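Local coordinates for protein FimX (Pseudomonas aeruginosa PAO1, PDB 3HV8) that carries an EAL domain, a barrel-like fold of curled beta-sheet and surrounding helices, which holds the ligand C2E, at residues F33-Q38 with V53-L58; K106-L111 with S138-I143. One frame throughout, in Å; residues are numbered along the deposited sequence. Where two conformers were deposited one is given.

Contact 1 of 2, residues F33-Q38 with V53-L58; sequences FRLLFQ and VLLRLL. With C2E (9,9'-[(2R,3R,3aS,5S,7aR,9R,10R,10aS,12S,14aR)-3,5,10,12-tetrahydroxy-5,12-dioxidooctahydro-2H,7H-difuro[3,2-d:3',2'-j][1,3,7,9,2,8]tetraoxadiphosphacyclododecine-2,9-diyl]bis(2-amino-1,9-dihydro-6H-purin-6-one)), chain B.
Arg56 and Arg34 form a hydrogen-bonded pair between two antiparallel strands, with Leu36 and Leu54 as the second such pair; four N-H...O=C bonds tie these residues together. The Arg56 side chain can be followed outward from here. Its CB lies near the Arg34 carbonyl oxygen, and CG then packs on Leu36 CD1 at 3.7 Å. The turn at chi2 (-68°) brings NE over the same methyl, so that Leu36 CD1 sits over one face of the guanidinium, the two side chains crossing at about a right angle. At the tip, NH1 donates to C2E O11 (2.8 Å) and also to Leu55 O (2.9 Å), which it meets from above the carbonyl plane. NH2 donates to the same O11 at 3.0 Å, and this oxygen lies at the guanidinium edge.

Arg34 is likewise covered by a leucine methyl, Leu58 CD2, 3.7 Å above the centre of its guanidinium, but its NH2 is salt-bridged to Glu64. On the other face of the sheet, Phe33 spans Leu55 and Leu57. Leu57 CD1 makes an off-centre CH-pi contact with the ring, and Leu55 CD1 approaches Phe33 CD1. Leu35 CD2 reaches Val53 CG1 and Leu55 CD1, and helices 20-30 and 80-96 cover this apolar side.

The hairpin binds the ligand with backbone as well as side chain. Leu55 N donates to C2E N71 at 3.0 Å, and Gln38, extended with CG anti to the backbone N (chi1 -177°), donates from NE2 to C2E N7 at 3.1 Å. Two nitrogens of Arg56 grip one phosphate oxygen while Leu55 O and Leu36 restrain the guanidinium; its positive charge probably balances the negative charge of the phosphate. Together with Leu55 N and Gln38 NE2, Arg56 lets the hairpin bind both bases and one phosphate.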
loop_
_atom_site.group_PDB
_atom_site.type_symbol
_atom_site.label_atom_id
_atom_site.label_comp_id
_atom_site.label_asym_id
_atom_site.label_seq_id
_atom_site.Cartn_x
_atom_site.Cartn_y
_atom_site.Cartn_z
ATOM N N PHE A 33 -16.851 1.952 -8.473
ATOM C CA PHE A 33 -15.877 1.814 -7.388
ATOM C C PHE A 33 -15.574 3.207 -6.868
ATOM O O PHE A 33 -15.803 4.220 -7.554
ATOM C CB PHE A 33 -14.562 1.189 -7.870
ATOM C CG PHE A 33 -14.673 -0.250 -8.286
ATOM C CD1 PHE A 33 -14.558 -1.269 -7.348
ATOM C CD2 PHE A 33 -14.873 -0.593 -9.620
ATOM C CE1 PHE A 33 -14.640 -2.586 -7.727
ATOM C CE2 PHE A 33 -14.957 -1.918 -10.002
ATOM C CZ PHE A 33 -14.835 -2.927 -9.044
ATOM N N ARG A 34 -15.024 3.279 -5.665
ATOM C CA ARG A 34 -14.604 4.552 -5.117
ATOM C C ARG A 34 -13.230 4.375 -4.478
ATOM O O ARG A 34 -12.985 3.378 -3.793
ATOM C CB ARG A 34 -15.607 5.023 -4.078
ATOM C CG ARG A 34 -15.189 6.276 -3.326
ATOM C CD ARG A 34 -16.315 6.769 -2.429
ATOM N NE ARG A 34 -17.502 7.099 -3.214
ATOM C CZ ARG A 34 -18.747 7.043 -2.753
ATOM N NH1 ARG A 34 -19.757 7.364 -3.552
ATOM N NH2 ARG A 34 -18.983 6.667 -1.503
ATOM N N LEU A 35 -12.335 5.333 -4.699
ATOM C CA LEU A 35 -11.061 5.362 -3.986
ATOM C C LEU A 35 -11.166 6.206 -2.722
ATOM O O LEU A 35 -11.691 7.333 -2.744
ATOM C CB LEU A 35 -9.955 5.919 -4.876
ATOM C CG LEU A 35 -9.702 5.149 -6.167
ATOM C CD1 LEU A 35 -8.556 5.744 -6.957
ATOM C CD2 LEU A 35 -9.445 3.672 -5.869
ATOM N N LEU A 36 -10.654 5.666 -1.617
ATOM C CA LEU A 36 -10.444 6.432 -0.402
ATOM C C LEU A 36 -8.936 6.606 -0.192
ATOM O O LEU A 36 -8.126 5.853 -0.751
ATOM C CB LEU A 36 -11.053 5.716 0.803
ATOM C CG LEU A 36 -12.511 5.274 0.663
ATOM C CD1 LEU A 36 -12.940 4.564 1.954
ATOM C CD2 LEU A 36 -13.414 6.480 0.357
ATOM N N PHE A 37 -8.578 7.582 0.638
ATOM C CA PHE A 37 -7.200 8.001 0.840
ATOM C C PHE A 37 -6.934 8.118 2.316
ATOM O O PHE A 37 -7.696 8.760 3.033
ATOM C CB PHE A 37 -6.981 9.343 0.142
ATOM C CG PHE A 37 -7.318 9.304 -1.320
ATOM C CD1 PHE A 37 -6.379 8.883 -2.247
ATOM C CD2 PHE A 37 -8.583 9.652 -1.760
ATOM C CE1 PHE A 37 -6.694 8.808 -3.593
ATOM C CE2 PHE A 37 -8.906 9.584 -3.105
ATOM C CZ PHE A 37 -7.956 9.166 -4.021
ATOM N N GLN A 38 -5.874 7.476 2.790
ATOM C CA GLN A 38 -5.508 7.579 4.196
ATOM C C GLN A 38 -4.091 8.103 4.319
ATOM O O GLN A 38 -3.147 7.471 3.844
ATOM C CB GLN A 38 -5.656 6.234 4.917
ATOM C CG GLN A 38 -5.351 6.357 6.410
ATOM C CD GLN A 38 -5.581 5.086 7.183
ATOM O OE1 GLN A 38 -5.596 3.984 6.627
ATOM N NE2 GLN A 38 -5.771 5.227 8.494
ATOM N N VAL A 53 -3.947 4.609 -0.986
ATOM C CA VAL A 53 -5.201 4.418 -1.704
ATOM C C VAL A 53 -5.871 3.107 -1.254
ATOM O O VAL A 53 -5.229 2.054 -1.193
ATOM C CB VAL A 53 -4.945 4.371 -3.219
ATOM C CG1 VAL A 53 -6.226 4.087 -3.982
ATOM C CG2 VAL A 53 -4.307 5.698 -3.691
ATOM N N LEU A 54 -7.150 3.190 -0.908
ATOM C CA LEU A 54 -7.932 2.027 -0.490
ATOM C C LEU A 54 -9.207 1.951 -1.306
ATOM O O LEU A 54 -9.881 2.967 -1.526
ATOM C CB LEU A 54 -8.262 2.099 1.000
ATOM C CG LEU A 54 -7.041 2.087 1.925
ATOM C CD1 LEU A 54 -7.396 2.551 3.328
ATOM C CD2 LEU A 54 -6.378 0.717 1.964
ATOM N N LEU A 55 -9.541 0.752 -1.759
ATOM C CA LEU A 55 -10.640 0.557 -2.710
ATOM C C LEU A 55 -11.967 0.182 -2.057
ATOM O O LEU A 55 -12.002 -0.638 -1.152
ATOM C CB LEU A 55 -10.270 -0.565 -3.675
ATOM C CG LEU A 55 -11.323 -0.870 -4.741
ATOM C CD1 LEU A 55 -11.509 0.327 -5.663
ATOM C CD2 LEU A 55 -10.912 -2.093 -5.526
ATOM N N ARG A 56 -13.061 0.775 -2.518
ATOM C CA ARG A 56 -14.384 0.316 -2.119
ATOM C C ARG A 56 -15.196 0.040 -3.373
ATOM O O ARG A 56 -15.137 0.796 -4.338
ATOM C CB ARG A 56 -15.111 1.368 -1.281
ATOM C CG ARG A 56 -14.388 1.787 -0.015
ATOM C CD ARG A 56 -14.348 0.627 0.980
ATOM N NE ARG A 56 -13.693 0.985 2.236
ATOM C CZ ARG A 56 -12.426 0.698 2.531
ATOM N NH1 ARG A 56 -11.665 0.066 1.638
ATOM N NH2 ARG A 56 -11.920 1.063 3.707
ATOM N N LEU A 57 -15.931 -1.062 -3.378
ATOM C CA LEU A 57 -16.905 -1.319 -4.431
ATOM C C LEU A 57 -18.180 -0.542 -4.087
ATOM O O LEU A 57 -18.538 -0.424 -2.925
ATOM C CB LEU A 57 -17.179 -2.819 -4.523
ATOM C CG LEU A 57 -18.438 -3.277 -5.262
ATOM C CD1 LEU A 57 -18.308 -3.032 -6.752
ATOM C CD2 LEU A 57 -18.688 -4.772 -4.989
ATOM N N LEU A 58 -18.844 0.022 -5.094
ATOM C CA LEU A 58 -20.122 0.682 -4.834
ATOM C C LEU A 58 -21.194 -0.269 -5.325
ATOM O O LEU A 58 -21.219 -0.622 -6.501
ATOM C CB LEU A 58 -20.196 2.034 -5.552
ATOM C CG LEU A 58 -19.168 3.091 -5.127
ATOM C CD1 LEU A 58 -19.330 4.317 -6.026
ATOM C CD2 LEU A 58 -19.292 3.484 -3.663
HETATM P P1 C2E B . -4.360 -3.623 4.434
HETATM O O2P C2E B . -2.769 -3.603 4.576
HETATM O O1P C2E B . -4.868 -4.413 5.574
HETATM O "O5'" C2E B . -5.059 -2.202 4.616
HETATM C "C5'" C2E B . -5.268 -1.732 5.962
HETATM C "C4'" C2E B . -6.686 -2.010 6.504
HETATM O "O4'" C2E B . -6.798 -1.429 7.825
HETATM C "C3'" C2E B . -7.630 -1.201 5.622
HETATM O "O3'" C2E B . -8.852 -1.932 5.441
HETATM C "C2'" C2E B . -7.828 0.127 6.391
HETATM O "O2'" C2E B . -9.081 0.740 6.153
HETATM C "C1'" C2E B . -7.737 -0.364 7.836
HETATM N N9 C2E B . -7.296 0.637 8.796
HETATM C C8 C2E B . -6.654 1.824 8.529
HETATM N N7 C2E B . -6.257 2.371 9.655
HETATM C C5 C2E B . -6.647 1.571 10.690
HETATM C C6 C2E B . -6.508 1.656 12.094
HETATM O O6 C2E B . -5.895 2.568 12.652
HETATM N N1 C2E B . -7.054 0.666 12.814
HETATM C C2 C2E B . -7.713 -0.373 12.232
HETATM N N2 C2E B . -8.239 -1.350 13.036
HETATM N N3 C2E B . -7.849 -0.465 10.930
HETATM C C4 C2E B . -7.324 0.479 10.147
HETATM P P11 C2E B . -9.448 -1.995 3.947
HETATM O O21 C2E B . -10.813 -2.775 4.014
HETATM O O11 C2E B . -9.515 -0.649 3.344
HETATM O O5A C2E B . -8.365 -2.813 3.126
HETATM C C5A C2E B . -8.096 -4.173 3.493
HETATM C C4A C2E B . -7.157 -4.826 2.483
HETATM O O4A C2E B . -7.779 -4.825 1.189
HETATM C C3A C2E B . -5.828 -4.096 2.279
HETATM O O3A C2E B . -4.829 -4.501 3.208
HETATM C C2A C2E B . -5.421 -4.627 0.903
HETATM O O2A C2E B . -4.927 -5.974 1.013
HETATM C C1A C2E B . -6.778 -4.727 0.197
HETATM N N91 C2E B . -6.998 -3.508 -0.572
HETATM C C81 C2E B . -7.589 -2.342 -0.176
HETATM N N71 C2E B . -7.581 -1.511 -1.181
HETATM C C51 C2E B . -7.054 -2.122 -2.284
HETATM C C61 C2E B . -6.824 -1.763 -3.628
HETATM O O61 C2E B . -7.014 -0.621 -4.066
HETATM N N11 C2E B . -6.273 -2.725 -4.413
HETATM C C21 C2E B . -5.957 -3.975 -3.955
HETATM N N21 C2E B . -5.365 -4.868 -4.802
HETATM N N31 C2E B . -6.138 -4.315 -2.706
HETATM C C41 C2E B . -6.693 -3.417 -1.885
#

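Contact 2 of 2, residues K106-L111 with S138-I143; sequences KLFVHL and SLVFQI. With C2E (9,9'-[(2R,3R,3aS,5S,7aR,9R,10R,10aS,12S,14aR)-3,5,10,12-tetrahydroxy-5,12-dioxidooctahydro-2H,7H-difuro[3,2-d:3',2'-j][1,3,7,9,2,8]tetraoxadiphosphacyclododecine-2,9-diyl]bis(2-amino-1,9-dihydro-6H-purin-6-one)), chain B.
Five backbone hydrogen bonds join Leu107, Val109 and Leu111 to Ser138, Val140 and Gln142 in parallel register. Val109 is bonded through both its N and its O, the N donating to Val140 O at 2.8 Å and the O accepting from Gln142 N at 2.8 Å; Leu111 N continues the pattern to Gln142 O. Beyond the main chain, Gln142 NE2 donates to Glu52, and His110 NE2 makes a weak hydrogen bond to the same carboxylate. A water lying in the plane of the His110 ring is hydrogen-bonded to ND1 (2.6 Å) and weakly to Gln142 O.

Both faces of the imidazole are covered. Gln142 NE2 lies 3.2 Å above the centre of one face, the amide turned about 47° from the ring, while the sugar carbon C2A of C2E covers the opposite face. His110 CB also touches the base, at C21 (3.4 Å). The water at its edge and the weak bond to Glu52 probably help to orient a ring that lines the ligand pocket.

Farther along this face, Phe108 takes Val140 CB over its ring, 3.8 Å above the plane and offset toward the rim. The two side chains run alongside each other, and Val140 CG1 meets Phe108 CE1. Gln142, with CG anti to its carbonyl carbon (chi1 -54°), crosses Phe108 at about a right angle and sets its amide against CB and CD1. At the end of the pairing Leu111 turns toward segment 138-143, and its CD2 meets Phe141 CD1 at 3.8 Å, beside Val109.

On the reverse face Leu107, Val109 and Leu139 pack on helix 80-96; Leu111 and Phe141 touch helix 152-164. Strand 49-58 flanks segment 106-111, the backbone of Leu139 hydrogen-bonds to that of Gln168 in strand 168-174, and Phe191 meets Phe108 edge-to-face.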
loop_
_atom_site.group_PDB
_atom_site.type_symbol
_atom_site.label_atom_id
_atom_site.label_comp_id
_atom_site.label_asym_id
_atom_site.label_seq_id
_atom_site.Cartn_x
_atom_site.Cartn_y
_atom_site.Cartn_z
ATOM N N LYS A 106 2.255 11.844 -2.998
ATOM C CA LYS A 106 2.702 10.514 -3.397
ATOM C C LYS A 106 1.615 9.538 -2.969
ATOM O O LYS A 106 1.081 9.658 -1.866
ATOM C CB LYS A 106 4.024 10.204 -2.698
ATOM C CG LYS A 106 4.629 8.872 -3.035
ATOM C CD LYS A 106 6.008 8.709 -2.388
ATOM C CE LYS A 106 7.037 9.630 -3.019
ATOM N NZ LYS A 106 8.438 9.158 -2.748
ATOM N N LEU A 107 1.271 8.587 -3.833
ATOM C CA LEU A 107 0.222 7.608 -3.518
ATOM C C LEU A 107 0.789 6.207 -3.401
ATOM O O LEU A 107 1.578 5.780 -4.250
ATOM C CB LEU A 107 -0.872 7.612 -4.580
ATOM C CG LEU A 107 -1.714 8.883 -4.703
ATOM C CD1 LEU A 107 -2.796 8.672 -5.762
ATOM C CD2 LEU A 107 -2.332 9.261 -3.340
ATOM N N PHE A 108 0.376 5.509 -2.346
ATOM C CA PHE A 108 0.702 4.104 -2.120
ATOM C C PHE A 108 -0.460 3.267 -2.623
ATOM O O PHE A 108 -1.599 3.422 -2.142
ATOM C CB PHE A 108 0.921 3.845 -0.622
ATOM C CG PHE A 108 2.216 4.408 -0.083
ATOM C CD1 PHE A 108 3.226 3.547 0.341
ATOM C CD2 PHE A 108 2.417 5.771 0.010
ATOM C CE1 PHE A 108 4.421 4.047 0.846
ATOM C CE2 PHE A 108 3.611 6.276 0.507
ATOM C CZ PHE A 108 4.614 5.404 0.929
ATOM N N VAL A 109 -0.196 2.411 -3.611
ATOM C CA VAL A 109 -1.251 1.690 -4.308
ATOM C C VAL A 109 -1.011 0.196 -4.206
ATOM O O VAL A 109 0.073 -0.292 -4.546
ATOM C CB VAL A 109 -1.291 2.108 -5.800
ATOM C CG1 VAL A 109 -2.306 1.268 -6.584
ATOM C CG2 VAL A 109 -1.578 3.599 -5.929
ATOM N N HIS A 110 -2.015 -0.543 -3.749
ATOM C CA HIS A 110 -1.922 -1.987 -3.603
ATOM C C HIS A 110 -1.897 -2.714 -4.940
ATOM O O HIS A 110 -2.549 -2.286 -5.910
ATOM C CB HIS A 110 -3.132 -2.506 -2.827
ATOM C CG HIS A 110 -3.128 -2.156 -1.374
ATOM N ND1 HIS A 110 -2.322 -2.801 -0.457
ATOM C CD2 HIS A 110 -3.844 -1.249 -0.673
ATOM C CE1 HIS A 110 -2.548 -2.301 0.745
ATOM N NE2 HIS A 110 -3.463 -1.354 0.641
ATOM N N LEU A 111 -1.154 -3.819 -4.983
ATOM C CA LEU A 111 -1.224 -4.767 -6.092
ATOM C C LEU A 111 -1.662 -6.132 -5.578
ATOM O O LEU A 111 -1.122 -6.636 -4.577
ATOM C CB LEU A 111 0.136 -4.904 -6.775
ATOM C CG LEU A 111 0.620 -3.657 -7.499
ATOM C CD1 LEU A 111 2.008 -3.939 -8.087
ATOM C CD2 LEU A 111 -0.364 -3.184 -8.589
ATOM N N SER A 138 6.122 9.359 -8.006
ATOM C CA SER A 138 4.779 9.787 -7.632
ATOM C C SER A 138 4.001 8.623 -7.038
ATOM O O SER A 138 3.142 8.817 -6.180
ATOM C CB SER A 138 4.024 10.315 -8.849
ATOM O OG SER A 138 4.487 11.599 -9.223
ATOM N N LEU A 139 4.302 7.422 -7.517
ATOM C CA LEU A 139 3.598 6.212 -7.114
ATOM C C LEU A 139 4.500 5.251 -6.359
ATOM O O LEU A 139 5.646 5.020 -6.755
ATOM C CB LEU A 139 3.085 5.472 -8.347
ATOM C CG LEU A 139 1.623 5.595 -8.777
ATOM C CD1 LEU A 139 0.964 6.874 -8.283
ATOM C CD2 LEU A 139 1.487 5.433 -10.299
ATOM N N VAL A 140 3.960 4.662 -5.299
ATOM C CA VAL A 140 4.608 3.580 -4.579
ATOM C C VAL A 140 3.687 2.377 -4.616
ATOM O O VAL A 140 2.548 2.459 -4.125
ATOM C CB VAL A 140 4.823 3.944 -3.083
ATOM C CG1 VAL A 140 5.639 2.852 -2.411
ATOM C CG2 VAL A 140 5.484 5.322 -2.927
ATOM N N PHE A 141 4.146 1.267 -5.182
ATOM C CA PHE A 141 3.316 0.057 -5.258
ATOM C C PHE A 141 3.542 -0.847 -4.064
ATOM O O PHE A 141 4.694 -1.122 -3.695
ATOM C CB PHE A 141 3.565 -0.683 -6.574
ATOM C CG PHE A 141 3.043 0.066 -7.749
ATOM C CD1 PHE A 141 1.704 -0.021 -8.082
ATOM C CD2 PHE A 141 3.858 0.941 -8.451
ATOM C CE1 PHE A 141 1.185 0.718 -9.139
ATOM C CE2 PHE A 141 3.355 1.669 -9.511
ATOM C CZ PHE A 141 2.011 1.561 -9.853
ATOM N N GLN A 142 2.447 -1.249 -3.425
ATOM C CA GLN A 142 2.518 -2.067 -2.228
ATOM C C GLN A 142 2.199 -3.500 -2.558
ATOM O O GLN A 142 1.214 -3.793 -3.246
ATOM C CB GLN A 142 1.519 -1.575 -1.178
ATOM C CG GLN A 142 1.647 -0.117 -0.852
ATOM C CD GLN A 142 0.744 0.309 0.287
ATOM O OE1 GLN A 142 1.223 0.726 1.340
ATOM N NE2 GLN A 142 -0.567 0.205 0.082
ATOM N N ILE A 143 3.040 -4.385 -2.050
ATOM C CA ILE A 143 2.850 -5.808 -2.163
ATOM C C ILE A 143 2.838 -6.387 -0.748
ATOM O O ILE A 143 3.683 -6.021 0.071
ATOM C CB ILE A 143 4.053 -6.391 -2.954
ATOM C CG1 ILE A 143 4.173 -5.684 -4.313
ATOM C CG2 ILE A 143 3.927 -7.909 -3.099
ATOM C CD1 ILE A 143 5.509 -5.922 -5.054
HETATM P P1 C2E B . -4.360 -3.623 4.434
HETATM O O2P C2E B . -2.769 -3.603 4.576
HETATM O O1P C2E B . -4.868 -4.413 5.574
HETATM O "O5'" C2E B . -5.059 -2.202 4.616
HETATM C "C5'" C2E B . -5.268 -1.732 5.962
HETATM C "C4'" C2E B . -6.686 -2.010 6.504
HETATM O "O4'" C2E B . -6.798 -1.429 7.825
HETATM C "C3'" C2E B . -7.630 -1.201 5.622
HETATM O "O3'" C2E B . -8.852 -1.932 5.441
HETATM C "C2'" C2E B . -7.828 0.127 6.391
HETATM O "O2'" C2E B . -9.081 0.740 6.153
HETATM C "C1'" C2E B . -7.737 -0.364 7.836
HETATM N N9 C2E B . -7.296 0.637 8.796
HETATM C C8 C2E B . -6.654 1.824 8.529
HETATM N N7 C2E B . -6.257 2.371 9.655
HETATM C C5 C2E B . -6.647 1.571 10.690
HETATM C C6 C2E B . -6.508 1.656 12.094
HETATM O O6 C2E B . -5.895 2.568 12.652
HETATM N N1 C2E B . -7.054 0.666 12.814
HETATM C C2 C2E B . -7.713 -0.373 12.232
HETATM N N2 C2E B . -8.239 -1.350 13.036
HETATM N N3 C2E B . -7.849 -0.465 10.930
HETATM C C4 C2E B . -7.324 0.479 10.147
HETATM P P11 C2E B . -9.448 -1.995 3.947
HETATM O O21 C2E B . -10.813 -2.775 4.014
HETATM O O11 C2E B . -9.515 -0.649 3.344
HETATM O O5A C2E B . -8.365 -2.813 3.126
HETATM C C5A C2E B . -8.096 -4.173 3.493
HETATM C C4A C2E B . -7.157 -4.826 2.483
HETATM O O4A C2E B . -7.779 -4.825 1.189
HETATM C C3A C2E B . -5.828 -4.096 2.279
HETATM O O3A C2E B . -4.829 -4.501 3.208
HETATM C C2A C2E B . -5.421 -4.627 0.903
HETATM O O2A C2E B . -4.927 -5.974 1.013
HETATM C C1A C2E B . -6.778 -4.727 0.197
HETATM N N91 C2E B . -6.998 -3.508 -0.572
HETATM C C81 C2E B . -7.589 -2.342 -0.176
HETATM N N71 C2E B . -7.581 -1.511 -1.181
HETATM C C51 C2E B . -7.054 -2.122 -2.284
HETATM C C61 C2E B . -6.824 -1.763 -3.628
HETATM O O61 C2E B . -7.014 -0.621 -4.066
HETATM N N11 C2E B . -6.273 -2.725 -4.413
HETATM C C21 C2E B . -5.957 -3.975 -3.955
HETATM N N21 C2E B . -5.365 -4.868 -4.802
HETATM N N31 C2E B . -6.138 -4.315 -2.706
HETATM C C41 C2E B . -6.693 -3.417 -1.885
HETATM O O HOH W 1 -0.615 -4.797 -0.580
#

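In the fold
Both contacts belong to one curled sheet and join directly through neighbouring strands 49-58 and 105-110, where Val53 N probably hydrogen-bonds to Phe108 O. Contact 2 lies near the centre of the chain and is buried throughout. Contact 1, an antiparallel hairpin farther out, is mostly buried but keeps three partly exposed residues, Arg34, Arg56 and Leu58. Helix 80-96 covers the apolar face of each. Their dealings with C2E also differ: the hairpin supplies charged, amide and backbone donors, whereas the parallel pair offers chiefly van der Waals contact from His110. The two surfaces meet where Leu54 packs against that histidine.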